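Local atomic coordinates of D-psicose 3-epimerase (Agrobacterium tumefaciens, PDB entry 2HK0), a protein that catalyses the metal-dependent epimerisation at C3 of free ketohexoses, interconverting D-fructose and D-psicose. Residues A[29-34]-A[39-44]; A[232-237]-A[281-286]; A[264-269]-A[275-280]. All coordinates share one frame; numbering follows the deposited sequence.

Contact 1. Residues A[29-34]-A[39-44]; sequences YWEHEW and GPYIEK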
loop_
_atom_site.group_PDB
_atom_site.type_symbol
_atom_site.label_atom_id
_atom_site.label_comp_id
_atom_site.label_asym_id
_atom_site.label_seq_id
_atom_site.Cartn_x
_atom_site.Cartn_y
_atom_site.Cartn_z
ATOM N N TYR A 29 7.797 -27.360 0.727
ATOM C CA TYR A 29 8.656 -26.181 0.632
ATOM C C TYR A 29 10.124 -26.644 0.531
ATOM O O TYR A 29 10.933 -26.045 -0.163
ATOM C CB TYR A 29 8.475 -25.364 1.909
ATOM C CG TYR A 29 9.525 -24.316 2.204
ATOM C CD1 TYR A 29 9.652 -23.177 1.409
ATOM C CD2 TYR A 29 10.301 -24.403 3.354
ATOM C CE1 TYR A 29 10.514 -22.138 1.767
ATOM C CE2 TYR A 29 11.166 -23.384 3.720
ATOM C CZ TYR A 29 11.267 -22.248 2.931
ATOM O OH TYR A 29 12.098 -21.215 3.335
ATOM N N TRP A 30 10.444 -27.723 1.233
ATOM C CA TRP A 30 11.804 -28.272 1.270
ATOM C C TRP A 30 12.109 -29.330 0.197
ATOM O O TRP A 30 13.229 -29.842 0.142
ATOM C CB TRP A 30 12.071 -28.883 2.655
ATOM C CG TRP A 30 12.284 -27.882 3.774
ATOM C CD1 TRP A 30 13.431 -27.190 4.044
ATOM C CD2 TRP A 30 11.326 -27.466 4.759
ATOM N NE1 TRP A 30 13.251 -26.372 5.131
ATOM C CE2 TRP A 30 11.966 -26.520 5.589
ATOM C CE3 TRP A 30 9.987 -27.799 5.018
ATOM C CZ2 TRP A 30 11.311 -25.898 6.663
ATOM C CZ3 TRP A 30 9.336 -27.183 6.082
ATOM C CH2 TRP A 30 10.001 -26.242 6.891
ATOM N N GLU A 31 11.145 -29.653 -0.662
ATOM C CA GLU A 31 11.383 -30.682 -1.676
ATOM C C GLU A 31 11.261 -30.216 -3.122
ATOM O O GLU A 31 10.892 -29.067 -3.388
ATOM C CB GLU A 31 10.430 -31.856 -1.452
ATOM C CG GLU A 31 10.610 -32.565 -0.117
ATOM C CD GLU A 31 11.944 -33.307 -0.021
ATOM O OE1 GLU A 31 12.443 -33.776 -1.068
ATOM O OE2 GLU A 31 12.484 -33.431 1.099
ATOM N N HIS A 32 11.570 -31.126 -4.052
ATOM C CA HIS A 32 11.498 -30.844 -5.486
ATOM C C HIS A 32 10.523 -31.797 -6.155
ATOM O O HIS A 32 10.129 -31.596 -7.297
ATOM C CB HIS A 32 12.866 -31.031 -6.143
ATOM C CG HIS A 32 13.944 -30.192 -5.541
ATOM N ND1 HIS A 32 13.864 -28.818 -5.470
ATOM C CD2 HIS A 32 15.123 -30.532 -4.968
ATOM C CE1 HIS A 32 14.948 -28.348 -4.877
ATOM N NE2 HIS A 32 15.727 -29.366 -4.561
ATOM N N GLU A 33 10.153 -32.849 -5.434
ATOM C CA GLU A 33 9.242 -33.861 -5.942
ATOM C C GLU A 33 8.049 -34.030 -4.987
ATOM O O GLU A 33 8.219 -33.990 -3.760
ATOM C CB GLU A 33 9.996 -35.187 -6.056
ATOM C CG GLU A 33 9.891 -35.873 -7.396
ATOM C CD GLU A 33 10.502 -35.062 -8.515
ATOM O OE1 GLU A 33 11.683 -34.664 -8.404
ATOM O OE2 GLU A 33 9.798 -34.828 -9.511
ATOM N N TRP A 34 6.848 -34.221 -5.536
ATOM C CA TRP A 34 5.670 -34.413 -4.693
ATOM C C TRP A 34 5.762 -35.775 -3.997
ATOM O O TRP A 34 5.109 -36.014 -2.985
ATOM C CB TRP A 34 4.379 -34.391 -5.524
ATOM C CG TRP A 34 4.107 -33.115 -6.281
ATOM C CD1 TRP A 34 4.012 -32.975 -7.638
ATOM C CD2 TRP A 34 3.847 -31.819 -5.728
ATOM N NE1 TRP A 34 3.704 -31.676 -7.963
ATOM C CE2 TRP A 34 3.598 -30.944 -6.811
ATOM C CE3 TRP A 34 3.797 -31.311 -4.426
ATOM C CZ2 TRP A 34 3.304 -29.588 -6.632
ATOM C CZ3 TRP A 34 3.504 -29.951 -4.247
ATOM C CH2 TRP A 34 3.261 -29.111 -5.345
ATOM N N GLY A 39 6.983 -37.902 6.476
ATOM C CA GLY A 39 7.320 -38.425 7.794
ATOM C C GLY A 39 8.370 -37.676 8.596
ATOM O O GLY A 39 8.076 -37.211 9.700
ATOM N N PRO A 40 9.604 -37.533 8.076
ATOM C CA PRO A 40 10.700 -36.829 8.766
ATOM C C PRO A 40 10.404 -35.354 9.034
ATOM O O PRO A 40 10.978 -34.745 9.937
ATOM C CB PRO A 40 11.882 -36.995 7.807
ATOM C CG PRO A 40 11.568 -38.282 7.108
ATOM C CD PRO A 40 10.088 -38.139 6.823
ATOM N N TYR A 41 9.510 -34.779 8.240
ATOM C CA TYR A 41 9.170 -33.371 8.407
ATOM C C TYR A 41 8.340 -33.059 9.643
ATOM O O TYR A 41 8.355 -31.926 10.125
ATOM C CB TYR A 41 8.482 -32.868 7.138
ATOM C CG TYR A 41 9.493 -32.683 6.041
ATOM C CD1 TYR A 41 10.274 -31.528 5.984
ATOM C CD2 TYR A 41 9.747 -33.695 5.122
ATOM C CE1 TYR A 41 11.283 -31.386 5.040
ATOM C CE2 TYR A 41 10.766 -33.563 4.174
ATOM C CZ TYR A 41 11.524 -32.407 4.140
ATOM O OH TYR A 41 12.518 -32.262 3.208
ATOM N N ILE A 42 7.626 -34.058 10.165
ATOM C CA ILE A 42 6.812 -33.846 11.352
ATOM C C ILE A 42 7.677 -33.245 12.462
ATOM O O ILE A 42 7.389 -32.165 12.988
ATOM C CB ILE A 42 6.218 -35.168 11.871
ATOM C CG1 ILE A 42 5.294 -35.792 10.818
ATOM C CG2 ILE A 42 5.469 -34.913 13.171
ATOM C CD1 ILE A 42 3.982 -35.099 10.662
ATOM N N GLU A 43 8.752 -33.951 12.799
ATOM C CA GLU A 43 9.674 -33.523 13.842
ATOM C C GLU A 43 10.410 -32.236 13.480
ATOM O O GLU A 43 10.596 -31.363 14.322
ATOM C CB GLU A 43 10.706 -34.626 14.105
ATOM C CG GLU A 43 11.671 -34.281 15.229
ATOM C CD GLU A 43 12.890 -35.196 15.273
ATOM O OE1 GLU A 43 12.711 -36.430 15.181
ATOM O OE2 GLU A 43 14.022 -34.673 15.411
ATOM N N LYS A 44 10.840 -32.118 12.229
ATOM C CA LYS A 44 11.572 -30.935 11.794
ATOM C C LYS A 44 10.715 -29.677 11.890
ATOM O O LYS A 44 11.138 -28.660 12.448
ATOM C CB LYS A 44 12.037 -31.116 10.348
ATOM C CG LYS A 44 12.942 -30.015 9.821
ATOM C CD LYS A 44 12.725 -29.835 8.327
ATOM C CE LYS A 44 14.006 -29.629 7.555
ATOM N NZ LYS A 44 14.793 -28.453 7.929
#
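The backbones of 29-34, a short 3-10 turn running into loop, and 39-44, on helix 39-47, stay well apart: their closest CA atoms, those of Trp-30 and Tyr-41, are 9.2 Å from each other, so side chains alone bridge the gap. Tyr-41 holds the middle of the contact. Its hydroxyl donates to Glu-31, with Tyr-41 OH to Glu-31 OE2 at 2.4 Å, a value so short that its exact length is doubtful. A bend in the Glu-31 chain (chi2 -68°) carries OE2 to the edge of the phenol ring, near its plane, while the carboxylate stands almost upright to that ring, at 83°. Beside this bond, Tyr-41 CE1 lies 3.5 Å from Trp-30 CB, and the aromatic planes are only 28° from parallel. They are slid so far apart, however, with 5.7 Å between the centroids of the Trp-30 six-membered ring and the Tyr-41 ring, that overlap is slight. The indole is also covered on its two faces. Tyr-29 CD2 sits 3.4 Å above the centre of one face of Trp-30; the opposite face receives Lys-44, whose CE, offset toward the rim of the indole, makes a CH-pi contact 4.2 Å from the centroid of the five-membered ring. Lys-44 NZ adds an off-centre cation-pi contact, but its stronger partner is Asp-293, a salt bridge, and the same carboxylate oxygen accepts a weak hydrogen bond from Trp-30 NE1. The contact lies at the protein surface, where a loop joins the first strand of the TIM barrel, 22-26, to helix 39-47: Trp-30 rests on Met-292 of helix 289-307, Lys-44 touches Ile-289 at the start of that helix, and Tyr-41 packs against Ile-53 of strand 52-56.

Contact 2. Residues A[232-237]-A[281-286]; sequences ESNRRV and RDLSGG
Asp-282 OD1, next to Leu-283, which touches Asn-234, accepts Ser-284 OG at 2.7 Å on its syn lone pair and, weakly, Ser-284 N, so an Asx turn is only weakly closed. Ser-284 OG also bonds with Lys-268 NZ and Ala-287 N. Asp-282 OD2 likewise uses its syn lone pair, for Gly-286 N at 2.8 Å. Leu-283 CD1 lies 3.2 Å from Asn-234 O, which accepts Arg-174 NH2 of the second subunit, and over one face of the Arg-281 guanidinium, offset toward its rim. Leu-283 CB stands 4.0 Å from Arg-236 CG, the two side chains nearly perpendicular. These loops follow strand 225-230 and helix 271-276 of the TIM barrel, and the first opens with a type I turn, Glu-232 to Arg-235. A chi1 of 54° sets Asn-234 CG between backbone N and carbonyl carbon, where Asn-234 OD1 takes Arg-236 NE at 2.8 Å in the carbonyl plane, on a lone pair (N-H angle 161°). Arg-281 NH2 passes 3.8 Å from Asn-234 ND2, their planes 63° apart. Both groups bond to Glu-210 of the second subunit, Arg-281 NH1 by a salt bridge to OE1, Asn-234 ND2 to the main-chain O; Arg-236 NH1 pairs with Asp-212 there.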
loop_
_atom_site.group_PDB
_atom_site.type_symbol
_atom_site.label_atom_id
_atom_site.label_comp_id
_atom_site.label_asym_id
_atom_site.label_seq_id
_atom_site.Cartn_x
_atom_site.Cartn_y
_atom_site.Cartn_z
ATOM N N GLU A 232 3.932 -14.731 -0.697
ATOM C CA GLU A 232 4.005 -13.446 -1.368
ATOM C C GLU A 232 3.450 -13.676 -2.775
ATOM O O GLU A 232 3.132 -14.813 -3.139
ATOM C CB GLU A 232 5.453 -12.938 -1.401
ATOM C CG GLU A 232 6.038 -12.579 -0.010
ATOM C CD GLU A 232 5.341 -11.378 0.666
ATOM O OE1 GLU A 232 4.629 -10.627 -0.042
ATOM O OE2 GLU A 232 5.523 -11.174 1.901
ATOM N N SER A 233 3.328 -12.613 -3.563
ATOM C CA SER A 233 2.748 -12.725 -4.895
ATOM C C SER A 233 3.482 -13.710 -5.787
ATOM O O SER A 233 2.863 -14.329 -6.675
ATOM C CB SER A 233 2.708 -11.354 -5.579
ATOM O OG SER A 233 4.009 -10.944 -5.967
ATOM N N ASN A 234 4.793 -13.834 -5.581
ATOM C CA ASN A 234 5.598 -14.767 -6.369
ATOM C C ASN A 234 5.967 -16.007 -5.561
ATOM O O ASN A 234 6.896 -16.745 -5.912
ATOM C CB ASN A 234 6.853 -14.086 -6.944
ATOM C CG ASN A 234 7.696 -13.387 -5.878
ATOM O OD1 ASN A 234 7.549 -13.653 -4.682
ATOM N ND2 ASN A 234 8.598 -12.491 -6.315
ATOM N N ARG A 235 5.238 -16.207 -4.460
ATOM C CA ARG A 235 5.370 -17.400 -3.611
ATOM C C ARG A 235 6.530 -17.525 -2.636
ATOM O O ARG A 235 6.824 -18.626 -2.183
ATOM C CB ARG A 235 5.335 -18.662 -4.476
ATOM C CG ARG A 235 4.160 -18.704 -5.420
ATOM C CD ARG A 235 3.015 -19.430 -4.775
ATOM N NE ARG A 235 2.446 -20.362 -5.712
ATOM C CZ ARG A 235 1.471 -21.214 -5.434
ATOM N NH1 ARG A 235 0.941 -21.265 -4.223
ATOM N NH2 ARG A 235 1.025 -22.006 -6.392
ATOM N N ARG A 236 7.195 -16.418 -2.332
ATOM C CA ARG A 236 8.257 -16.450 -1.335
ATOM C C ARG A 236 7.541 -16.523 0.019
ATOM O O ARG A 236 6.322 -16.335 0.092
ATOM C CB ARG A 236 9.099 -15.177 -1.402
ATOM C CG ARG A 236 10.017 -15.101 -2.632
ATOM C CD ARG A 236 10.658 -13.723 -2.690
ATOM N NE ARG A 236 9.630 -12.751 -3.014
ATOM C CZ ARG A 236 9.727 -11.445 -2.804
ATOM N NH1 ARG A 236 10.829 -10.932 -2.255
ATOM N NH2 ARG A 236 8.717 -10.657 -3.154
ATOM N N VAL A 237 8.288 -16.791 1.082
ATOM C CA VAL A 237 7.690 -16.882 2.398
ATOM C C VAL A 237 7.140 -15.528 2.816
ATOM O O VAL A 237 7.647 -14.479 2.421
ATOM C CB VAL A 237 8.710 -17.355 3.454
ATOM C CG1 VAL A 237 9.343 -18.678 3.020
ATOM C CG2 VAL A 237 9.767 -16.299 3.655
ATOM N N ARG A 281 12.466 -19.679 -11.994
ATOM C CA ARG A 281 13.681 -19.081 -11.467
ATOM C C ARG A 281 13.733 -19.300 -9.967
ATOM O O ARG A 281 12.700 -19.372 -9.303
ATOM C CB ARG A 281 13.707 -17.571 -11.730
ATOM C CG ARG A 281 12.631 -16.806 -10.944
ATOM C CD ARG A 281 12.511 -15.377 -11.427
ATOM N NE ARG A 281 11.663 -14.541 -10.579
ATOM C CZ ARG A 281 10.334 -14.578 -10.572
ATOM N NH1 ARG A 281 9.689 -15.415 -11.369
ATOM N NH2 ARG A 281 9.648 -13.755 -9.788
ATOM N N ASP A 282 14.944 -19.393 -9.438
ATOM C CA ASP A 282 15.140 -19.584 -8.021
ATOM C C ASP A 282 14.750 -18.316 -7.267
ATOM O O ASP A 282 15.124 -17.217 -7.661
ATOM C CB ASP A 282 16.607 -19.910 -7.746
ATOM C CG ASP A 282 16.891 -20.057 -6.274
ATOM O OD1 ASP A 282 16.185 -20.838 -5.624
ATOM O OD2 ASP A 282 17.812 -19.393 -5.763
ATOM N N LEU A 283 13.995 -18.471 -6.187
ATOM C CA LEU A 283 13.591 -17.330 -5.384
ATOM C C LEU A 283 14.025 -17.528 -3.937
ATOM O O LEU A 283 13.542 -16.833 -3.038
ATOM C CB LEU A 283 12.067 -17.114 -5.463
ATOM C CG LEU A 283 11.519 -16.477 -6.748
ATOM C CD1 LEU A 283 9.994 -16.471 -6.723
ATOM C CD2 LEU A 283 12.032 -15.057 -6.884
ATOM N N SER A 284 14.941 -18.473 -3.720
ATOM C CA SER A 284 15.461 -18.767 -2.380
ATOM C C SER A 284 16.764 -18.018 -2.139
ATOM O O SER A 284 17.203 -17.869 -1.001
ATOM C CB SER A 284 15.754 -20.257 -2.228
ATOM O OG SER A 284 16.907 -20.613 -2.982
ATOM N N GLY A 285 17.381 -17.558 -3.227
ATOM C CA GLY A 285 18.646 -16.858 -3.125
ATOM C C GLY A 285 19.743 -17.885 -2.923
ATOM O O GLY A 285 20.676 -17.654 -2.160
ATOM N N GLY A 286 19.611 -19.025 -3.603
ATOM C CA GLY A 286 20.578 -20.104 -3.486
ATOM C C GLY A 286 20.699 -20.660 -2.070
ATOM O O GLY A 286 21.753 -21.170 -1.681
#

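Contact 3. Residues A[264-269]-A[275-280]; sequences EPFVKT and SDIKVW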
loop_
_atom_site.group_PDB
_atom_site.type_symbol
_atom_site.label_atom_id
_atom_site.label_comp_id
_atom_site.label_asym_id
_atom_site.label_seq_id
_atom_site.Cartn_x
_atom_site.Cartn_y
_atom_site.Cartn_z
ATOM N N GLU A 264 2.581 -21.460 2.230
ATOM C CA GLU A 264 2.788 -22.418 1.155
ATOM C C GLU A 264 3.826 -21.848 0.190
ATOM O O GLU A 264 3.532 -21.547 -0.961
ATOM C CB GLU A 264 1.442 -22.626 0.454
ATOM C CG GLU A 264 1.413 -23.635 -0.670
ATOM C CD GLU A 264 0.026 -23.714 -1.302
ATOM O OE1 GLU A 264 -0.553 -22.645 -1.583
ATOM O OE2 GLU A 264 -0.483 -24.835 -1.513
ATOM N N PRO A 265 5.068 -21.696 0.657
ATOM C CA PRO A 265 6.082 -21.142 -0.238
ATOM C C PRO A 265 6.698 -22.139 -1.216
ATOM O O PRO A 265 6.934 -23.299 -0.893
ATOM C CB PRO A 265 7.101 -20.543 0.733
ATOM C CG PRO A 265 7.035 -21.493 1.918
ATOM C CD PRO A 265 5.594 -21.936 2.019
ATOM N N PHE A 266 6.942 -21.666 -2.428
ATOM C CA PHE A 266 7.555 -22.482 -3.471
ATOM C C PHE A 266 8.618 -21.571 -4.091
ATOM O O PHE A 266 8.308 -20.697 -4.910
ATOM C CB PHE A 266 6.507 -22.890 -4.515
ATOM C CG PHE A 266 5.493 -23.911 -4.019
ATOM C CD1 PHE A 266 5.871 -25.235 -3.787
ATOM C CD2 PHE A 266 4.154 -23.553 -3.832
ATOM C CE1 PHE A 266 4.924 -26.199 -3.376
ATOM C CE2 PHE A 266 3.202 -24.494 -3.426
ATOM C CZ PHE A 266 3.588 -25.828 -3.195
ATOM N N VAL A 267 9.869 -21.779 -3.689
ATOM C CA VAL A 267 10.965 -20.952 -4.146
ATOM C C VAL A 267 12.109 -21.725 -4.839
ATOM O O VAL A 267 13.108 -21.124 -5.232
ATOM C CB VAL A 267 11.548 -20.141 -2.952
ATOM C CG1 VAL A 267 10.448 -19.245 -2.319
ATOM C CG2 VAL A 267 12.113 -21.093 -1.905
ATOM N N LYS A 268 11.956 -23.037 -5.000
ATOM C CA LYS A 268 12.984 -23.854 -5.645
ATOM C C LYS A 268 12.606 -24.377 -7.032
ATOM O O LYS A 268 11.526 -24.941 -7.227
ATOM C CB LYS A 268 13.344 -25.038 -4.743
ATOM C CG LYS A 268 14.079 -24.641 -3.460
ATOM C CD LYS A 268 15.482 -24.107 -3.763
ATOM C CE LYS A 268 16.258 -23.787 -2.471
ATOM N NZ LYS A 268 17.701 -23.405 -2.708
ATOM N N THR A 269 13.509 -24.188 -7.995
ATOM C CA THR A 269 13.285 -24.656 -9.359
ATOM C C THR A 269 13.598 -26.139 -9.423
ATOM O O THR A 269 14.250 -26.677 -8.526
ATOM C CB THR A 269 14.250 -24.021 -10.371
ATOM O OG1 THR A 269 15.567 -24.540 -10.129
ATOM C CG2 THR A 269 14.266 -22.505 -10.248
ATOM N N SER A 275 8.184 -27.647 -11.995
ATOM C CA SER A 275 7.456 -27.468 -13.238
ATOM C C SER A 275 5.942 -27.328 -13.014
ATOM O O SER A 275 5.277 -26.581 -13.730
ATOM C CB SER A 275 7.747 -28.632 -14.186
ATOM O OG SER A 275 7.160 -29.813 -13.690
ATOM N N ASP A 276 5.399 -28.035 -12.027
ATOM C CA ASP A 276 3.965 -27.959 -11.739
ATOM C C ASP A 276 3.553 -26.601 -11.166
ATOM O O ASP A 276 2.514 -26.056 -11.543
ATOM C CB ASP A 276 3.548 -29.062 -10.762
ATOM C CG ASP A 276 3.375 -30.419 -11.447
ATOM O OD1 ASP A 276 3.432 -30.461 -12.695
ATOM O OD2 ASP A 276 3.174 -31.436 -10.736
ATOM N N ILE A 277 4.365 -26.070 -10.253
ATOM C CA ILE A 277 4.104 -24.776 -9.644
ATOM C C ILE A 277 4.738 -23.684 -10.512
ATOM O O ILE A 277 4.666 -22.503 -10.201
ATOM C CB ILE A 277 4.670 -24.713 -8.191
ATOM C CG1 ILE A 277 4.082 -25.855 -7.351
ATOM C CG2 ILE A 277 4.320 -23.373 -7.536
ATOM C CD1 ILE A 277 2.549 -25.778 -7.171
ATOM N N LYS A 278 5.361 -24.093 -11.612
ATOM C CA LYS A 278 5.962 -23.153 -12.542
ATOM C C LYS A 278 6.964 -22.205 -11.889
ATOM O O LYS A 278 6.899 -20.983 -12.060
ATOM C CB LYS A 278 4.859 -22.357 -13.243
ATOM C CG LYS A 278 3.910 -23.234 -14.065
ATOM C CD LYS A 278 2.804 -22.426 -14.720
ATOM C CE LYS A 278 2.156 -23.193 -15.876
ATOM N NZ LYS A 278 1.651 -24.518 -15.467
ATOM N N VAL A 279 7.891 -22.784 -11.137
ATOM C CA VAL A 279 8.941 -22.024 -10.471
ATOM C C VAL A 279 10.127 -22.069 -11.449
ATOM O O VAL A 279 11.009 -22.918 -11.338
ATOM C CB VAL A 279 9.318 -22.700 -9.139
ATOM C CG1 VAL A 279 10.335 -21.859 -8.406
ATOM C CG2 VAL A 279 8.053 -22.900 -8.272
ATOM N N TRP A 280 10.125 -21.154 -12.410
ATOM C CA TRP A 280 11.152 -21.118 -13.448
ATOM C C TRP A 280 12.489 -20.562 -12.986
ATOM O O TRP A 280 13.518 -20.933 -13.527
ATOM C CB TRP A 280 10.658 -20.309 -14.663
ATOM C CG TRP A 280 9.302 -20.742 -15.193
ATOM C CD1 TRP A 280 8.201 -19.944 -15.372
ATOM C CD2 TRP A 280 8.897 -22.068 -15.566
ATOM N NE1 TRP A 280 7.142 -20.692 -15.829
ATOM C CE2 TRP A 280 7.539 -21.997 -15.957
ATOM C CE3 TRP A 280 9.548 -23.310 -15.606
ATOM C CZ2 TRP A 280 6.816 -23.120 -16.386
ATOM C CZ3 TRP A 280 8.828 -24.434 -16.034
ATOM C CH2 TRP A 280 7.475 -24.329 -16.418
#
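With chi1 at -71° in Phe-266 and -56° in Ile-277, Phe-266 CG and Ile-277 CG1 are anti to their carbonyl carbons and Ile-277 CG2 is anti to its backbone N, and Ile-277 lies over the phenyl face. The setting is the loop after the last strand of the TIM barrel, 260-263, folding against the C-terminal end of helix 271-276, which a Schellman motif closes: Lys-278, with positive phi, is its C-prime residue, Val-279 N pairs with Gly-274 O, and Lys-278 N reaches Ser-275 O in a weak bond of 3.3 Å. Ile-277 CG1 lies 3.9 Å from the Phe-266 ring centroid and only 5° off the ring normal, a centred CH-pi contact. Its branch CG2 touches the ring at Phe-266 CD2, 3.7 Å away, while CD1 follows the same face towards CE2. Val-279 CG2 extends the apolar packing, 4.1 Å from Phe-266 CB; Val-279 CG1 lies against the Lys-268 carbonyl, 3.5 Å from its O. Trp-280 NE1 donates to the main-chain O of Arg-174 of the second subunit. By their CA atoms the segments come closest at Thr-269 and Val-279, where a CA-H...O contact spans 3.5 Å from Thr-269 CA to Val-279 O.

How the contacts relate
Contact 3 is nested in the chain loop that contact 2 closes, and their centres are about 8 Å apart. Two main-chain hydrogen bonds join them, Leu-283 N to Val-267 O at 3.0 Å and Arg-235 O to Phe-266 N at 3.1 Å, and both contacts face the second subunit. Contact 1, about 15 Å from contact 3 between centres, meets it through Trp-34 NE1 and Asp-276 OD2, 2.8 Å apart, and reaches contact 2 where Tyr-29 OH packs on Val-237. The first residue of 264-269, Glu-264, lies beside Asp-203 and His-229, a cluster consistent with the metal-binding active site of this barrel family.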